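PDB 4NNB: OBCA, Oxalate Biosynthetic Component A from Burkholderia glumae, which is a magnesium-binding TIM-barrel protein with an additional N-terminal domain. Local coordinates for residues 113-125 and 170-183. Numbering follows the deposited sequence.
Sequences AHFPKPWLAALSN and ESPALLKNMEEAGW
W119 lies flat between N177 of one helix and P116, the N-cap residue of its own helix, the central contact of a helix-helix pair in the N-terminal domain, well away from the barrel site that holds the magnesium ion. Helices 117-121 and 172-180 run roughly antiparallel, 146° between their directions, with axes 10.4 Å apart at closest approach. The indole sandwich is defined by two faces: P116 CD sits over one, while N177 CB makes a CH-pi contact on the opposite one, 3.8 Å from the W119 six-membered ring centroid. The N177 amide plane is tilted from the ring, so it does not stack parallel. The trans first torsion of L174 swings its isobutyl end toward 113-125, where the two methyls diverge: L174 CD1 approaches W119 CE3 at 3.5 Å, and L174 CD2 meets L123 CD1 at 3.6 Å. The indole edge at W119 CE3 points at the centre of the F115 face, an edge-to-face contact, while the F115 rim meets M178, whose SD lies 3.7 Å from F115 CZ and 75° off the ring normal, an edge-on Met-aromatic contact. Helix 161-170 backs this core through I167, which touches both L174 and M178, and L135 of helix 125-137 packs on F115.

At the other end, the E170 carboxylate grips S124 with both oxygens, each through its syn lone pair. E170 OE2 accepts from S124 N at 2.8 Å, almost straight at 171°, and E170 OE1 accepts from S124 OG. Two bonds from one residue should fix the rotation of the carboxylate. Since S124 OG also caps L127 N, E170 is tied to the start of helix 125-137. A water donates to H114 O and accepts in the indole plane from W183 NE1 at 2.9 Å.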
# COMPACT_ATOMS: atom_id res chain seq x y z
N ALA A 113 -25.97 10.54 -10.01
CA ALA A 113 -24.88 9.81 -9.37
C ALA A 113 -24.24 10.64 -8.28
O ALA A 113 -23.11 11.12 -8.42
CB ALA A 113 -23.83 9.37 -10.40
N HIS A 114 -24.96 10.83 -7.18
CA HIS A 114 -24.38 11.49 -6.02
C HIS A 114 -24.86 10.81 -4.74
O HIS A 114 -25.79 10.00 -4.76
CB HIS A 114 -24.64 13.00 -6.03
CG HIS A 114 -26.00 13.41 -5.54
ND1 HIS A 114 -27.09 12.56 -5.54
CD2 HIS A 114 -26.43 14.59 -5.03
CE1 HIS A 114 -28.14 13.21 -5.06
NE2 HIS A 114 -27.77 14.43 -4.74
N PHE A 115 -24.20 11.12 -3.64
CA PHE A 115 -24.59 10.54 -2.37
C PHE A 115 -24.44 11.65 -1.36
O PHE A 115 -23.37 11.83 -0.77
CB PHE A 115 -23.67 9.38 -2.02
CG PHE A 115 -24.39 8.16 -1.57
CD1 PHE A 115 -24.73 7.16 -2.47
CD2 PHE A 115 -24.72 8.00 -0.23
CE1 PHE A 115 -25.39 6.03 -2.05
CE2 PHE A 115 -25.39 6.86 0.20
CZ PHE A 115 -25.72 5.87 -0.72
N PRO A 116 -25.52 12.43 -1.17
CA PRO A 116 -25.52 13.60 -0.30
C PRO A 116 -25.09 13.25 1.11
O PRO A 116 -25.40 12.17 1.60
CB PRO A 116 -26.98 14.05 -0.30
CG PRO A 116 -27.55 13.51 -1.58
CD PRO A 116 -26.84 12.20 -1.79
N LYS A 117 -24.37 14.16 1.74
CA LYS A 117 -23.94 13.97 3.12
C LYS A 117 -25.05 13.54 4.11
O LYS A 117 -24.83 12.63 4.91
CB LYS A 117 -23.22 15.22 3.63
CG LYS A 117 -22.77 15.13 5.09
CD LYS A 117 -21.84 16.29 5.41
CE LYS A 117 -21.38 16.28 6.86
NZ LYS A 117 -20.04 16.92 7.00
N PRO A 118 -26.24 14.19 4.05
CA PRO A 118 -27.29 13.74 4.98
C PRO A 118 -27.71 12.27 4.81
O PRO A 118 -28.19 11.67 5.78
CB PRO A 118 -28.48 14.66 4.66
CG PRO A 118 -27.87 15.87 4.01
CD PRO A 118 -26.68 15.34 3.25
N TRP A 119 -27.54 11.69 3.62
CA TRP A 119 -27.86 10.28 3.46
C TRP A 119 -26.93 9.41 4.28
O TRP A 119 -27.36 8.48 4.96
CB TRP A 119 -27.76 9.84 2.00
CG TRP A 119 -28.81 10.38 1.12
CD1 TRP A 119 -29.71 11.37 1.42
CD2 TRP A 119 -29.10 9.97 -0.22
NE1 TRP A 119 -30.53 11.60 0.34
CE2 TRP A 119 -30.17 10.76 -0.68
CE3 TRP A 119 -28.53 9.03 -1.08
CZ2 TRP A 119 -30.69 10.62 -1.96
CZ3 TRP A 119 -29.06 8.89 -2.34
CH2 TRP A 119 -30.13 9.68 -2.77
N LEU A 120 -25.64 9.73 4.22
CA LEU A 120 -24.63 8.95 4.91
C LEU A 120 -24.68 9.24 6.40
O LEU A 120 -24.34 8.40 7.22
CB LEU A 120 -23.23 9.30 4.37
CG LEU A 120 -22.89 8.82 2.95
CD1 LEU A 120 -21.70 9.58 2.38
CD2 LEU A 120 -22.59 7.34 2.98
N ALA A 121 -25.12 10.45 6.74
CA ALA A 121 -25.16 10.87 8.14
C ALA A 121 -26.29 10.17 8.88
O ALA A 121 -26.32 10.15 10.11
CB ALA A 121 -25.29 12.39 8.24
N ALA A 122 -27.22 9.60 8.12
CA ALA A 122 -28.34 8.84 8.65
C ALA A 122 -27.91 7.47 9.17
O ALA A 122 -28.72 6.72 9.73
CB ALA A 122 -29.42 8.70 7.59
N LEU A 123 -26.63 7.13 8.98
CA LEU A 123 -26.16 5.80 9.31
C LEU A 123 -25.16 5.82 10.45
O LEU A 123 -24.60 6.86 10.79
CB LEU A 123 -25.53 5.15 8.08
CG LEU A 123 -26.37 5.27 6.81
CD1 LEU A 123 -25.59 4.80 5.60
CD2 LEU A 123 -27.63 4.44 6.98
N SER A 124 -24.93 4.64 11.02
CA SER A 124 -23.85 4.45 11.97
C SER A 124 -22.52 4.77 11.28
O SER A 124 -22.41 4.62 10.06
CB SER A 124 -23.82 3.01 12.44
OG SER A 124 -23.62 2.13 11.35
N ASN A 125 -21.54 5.20 12.06
CA ASN A 125 -20.22 5.50 11.51
C ASN A 125 -19.66 4.33 10.73
O ASN A 125 -19.11 4.50 9.65
CB ASN A 125 -19.25 5.94 12.60
CG ASN A 125 -19.47 7.37 13.04
OD1 ASN A 125 -20.20 8.12 12.40
ND2 ASN A 125 -18.83 7.75 14.14
N GLU A 170 -30.77 -0.18 8.87
CA GLU A 170 -30.55 1.11 9.51
C GLU A 170 -31.45 2.22 8.99
O GLU A 170 -31.85 3.11 9.74
CB GLU A 170 -29.08 1.55 9.40
CG GLU A 170 -28.12 0.75 10.27
CD GLU A 170 -26.78 1.44 10.47
OE1 GLU A 170 -25.81 0.76 10.85
OE2 GLU A 170 -26.71 2.68 10.27
N SER A 171 -31.76 2.19 7.70
CA SER A 171 -32.48 3.29 7.08
C SER A 171 -33.17 2.85 5.79
O SER A 171 -32.62 3.01 4.70
CB SER A 171 -31.55 4.48 6.81
OG SER A 171 -32.24 5.53 6.15
N PRO A 172 -34.38 2.28 5.92
CA PRO A 172 -35.18 1.91 4.75
C PRO A 172 -35.36 3.09 3.81
O PRO A 172 -35.44 2.90 2.59
CB PRO A 172 -36.53 1.51 5.37
CG PRO A 172 -36.17 0.99 6.72
CD PRO A 172 -34.98 1.82 7.18
N ALA A 173 -35.44 4.30 4.35
CA ALA A 173 -35.64 5.48 3.52
C ALA A 173 -34.43 5.73 2.62
O ALA A 173 -34.58 6.23 1.50
CB ALA A 173 -35.93 6.70 4.39
N LEU A 174 -33.24 5.40 3.11
CA LEU A 174 -32.04 5.60 2.29
C LEU A 174 -32.08 4.64 1.10
O LEU A 174 -31.79 5.03 -0.03
CB LEU A 174 -30.75 5.40 3.12
CG LEU A 174 -29.47 5.43 2.27
CD1 LEU A 174 -29.41 6.70 1.43
CD2 LEU A 174 -28.23 5.29 3.14
N LEU A 175 -32.44 3.38 1.36
CA LEU A 175 -32.54 2.40 0.28
C LEU A 175 -33.52 2.89 -0.78
O LEU A 175 -33.24 2.83 -1.98
CB LEU A 175 -32.93 1.02 0.82
CG LEU A 175 -32.91 -0.15 -0.18
CD1 LEU A 175 -31.68 -0.08 -1.10
CD2 LEU A 175 -32.96 -1.50 0.54
N LYS A 176 -34.66 3.42 -0.33
CA LYS A 176 -35.63 4.00 -1.26
C LYS A 176 -35.05 5.19 -2.04
O LYS A 176 -35.22 5.26 -3.25
CB LYS A 176 -36.94 4.38 -0.54
CG LYS A 176 -37.82 3.16 -0.19
CD LYS A 176 -38.26 2.43 -1.46
CE LYS A 176 -39.24 1.29 -1.18
NZ LYS A 176 -40.05 0.97 -2.41
N ASN A 177 -34.39 6.12 -1.35
CA ASN A 177 -33.73 7.23 -2.03
C ASN A 177 -32.74 6.73 -3.09
O ASN A 177 -32.61 7.31 -4.17
CB ASN A 177 -32.96 8.11 -1.04
CG ASN A 177 -33.87 8.88 -0.09
OD1 ASN A 177 -35.09 8.92 -0.27
ND2 ASN A 177 -33.27 9.50 0.92
N MET A 178 -32.02 5.66 -2.75
CA MET A 178 -31.05 5.09 -3.67
C MET A 178 -31.73 4.50 -4.90
O MET A 178 -31.29 4.71 -6.04
CB MET A 178 -30.22 4.01 -2.95
CG MET A 178 -29.19 4.58 -1.96
SD MET A 178 -28.45 3.31 -0.93
CE MET A 178 -27.65 2.27 -2.16
N GLU A 179 -32.82 3.77 -4.68
CA GLU A 179 -33.53 3.17 -5.80
C GLU A 179 -34.12 4.25 -6.70
O GLU A 179 -34.12 4.10 -7.92
CB GLU A 179 -34.56 2.16 -5.30
CG GLU A 179 -33.88 0.92 -4.73
CD GLU A 179 -34.78 0.07 -3.87
OE1 GLU A 179 -35.89 0.52 -3.51
OE2 GLU A 179 -34.36 -1.06 -3.53
N GLU A 180 -34.59 5.35 -6.12
CA GLU A 180 -35.10 6.45 -6.93
C GLU A 180 -33.96 7.10 -7.72
O GLU A 180 -34.17 7.65 -8.81
CB GLU A 180 -35.79 7.51 -6.06
CG GLU A 180 -36.44 8.61 -6.88
CD GLU A 180 -36.80 9.84 -6.05
OE1 GLU A 180 -36.86 9.73 -4.81
OE2 GLU A 180 -37.02 10.91 -6.65
N ALA A 181 -32.75 7.02 -7.17
CA ALA A 181 -31.58 7.57 -7.84
C ALA A 181 -31.06 6.63 -8.93
O ALA A 181 -30.15 6.98 -9.68
CB ALA A 181 -30.48 7.88 -6.82
N GLY A 182 -31.62 5.43 -9.02
CA GLY A 182 -31.25 4.52 -10.09
C GLY A 182 -30.56 3.25 -9.67
O GLY A 182 -30.23 2.42 -10.52
N TRP A 183 -30.33 3.08 -8.37
CA TRP A 183 -29.75 1.82 -7.90
C TRP A 183 -30.78 0.71 -8.09
O TRP A 183 -31.89 0.77 -7.54
CB TRP A 183 -29.30 1.92 -6.44
CG TRP A 183 -28.12 2.84 -6.25
CD1 TRP A 183 -28.14 4.19 -6.03
CD2 TRP A 183 -26.74 2.46 -6.26
NE1 TRP A 183 -26.86 4.66 -5.91
CE2 TRP A 183 -25.98 3.62 -6.04
CE3 TRP A 183 -26.07 1.24 -6.43
CZ2 TRP A 183 -24.58 3.60 -6.01
CZ3 TRP A 183 -24.68 1.22 -6.39
CH2 TRP A 183 -23.95 2.39 -6.18
O HOH W 1 -26.50 7.55 -6.07
O HOH W 2 -31.46 6.12 10.19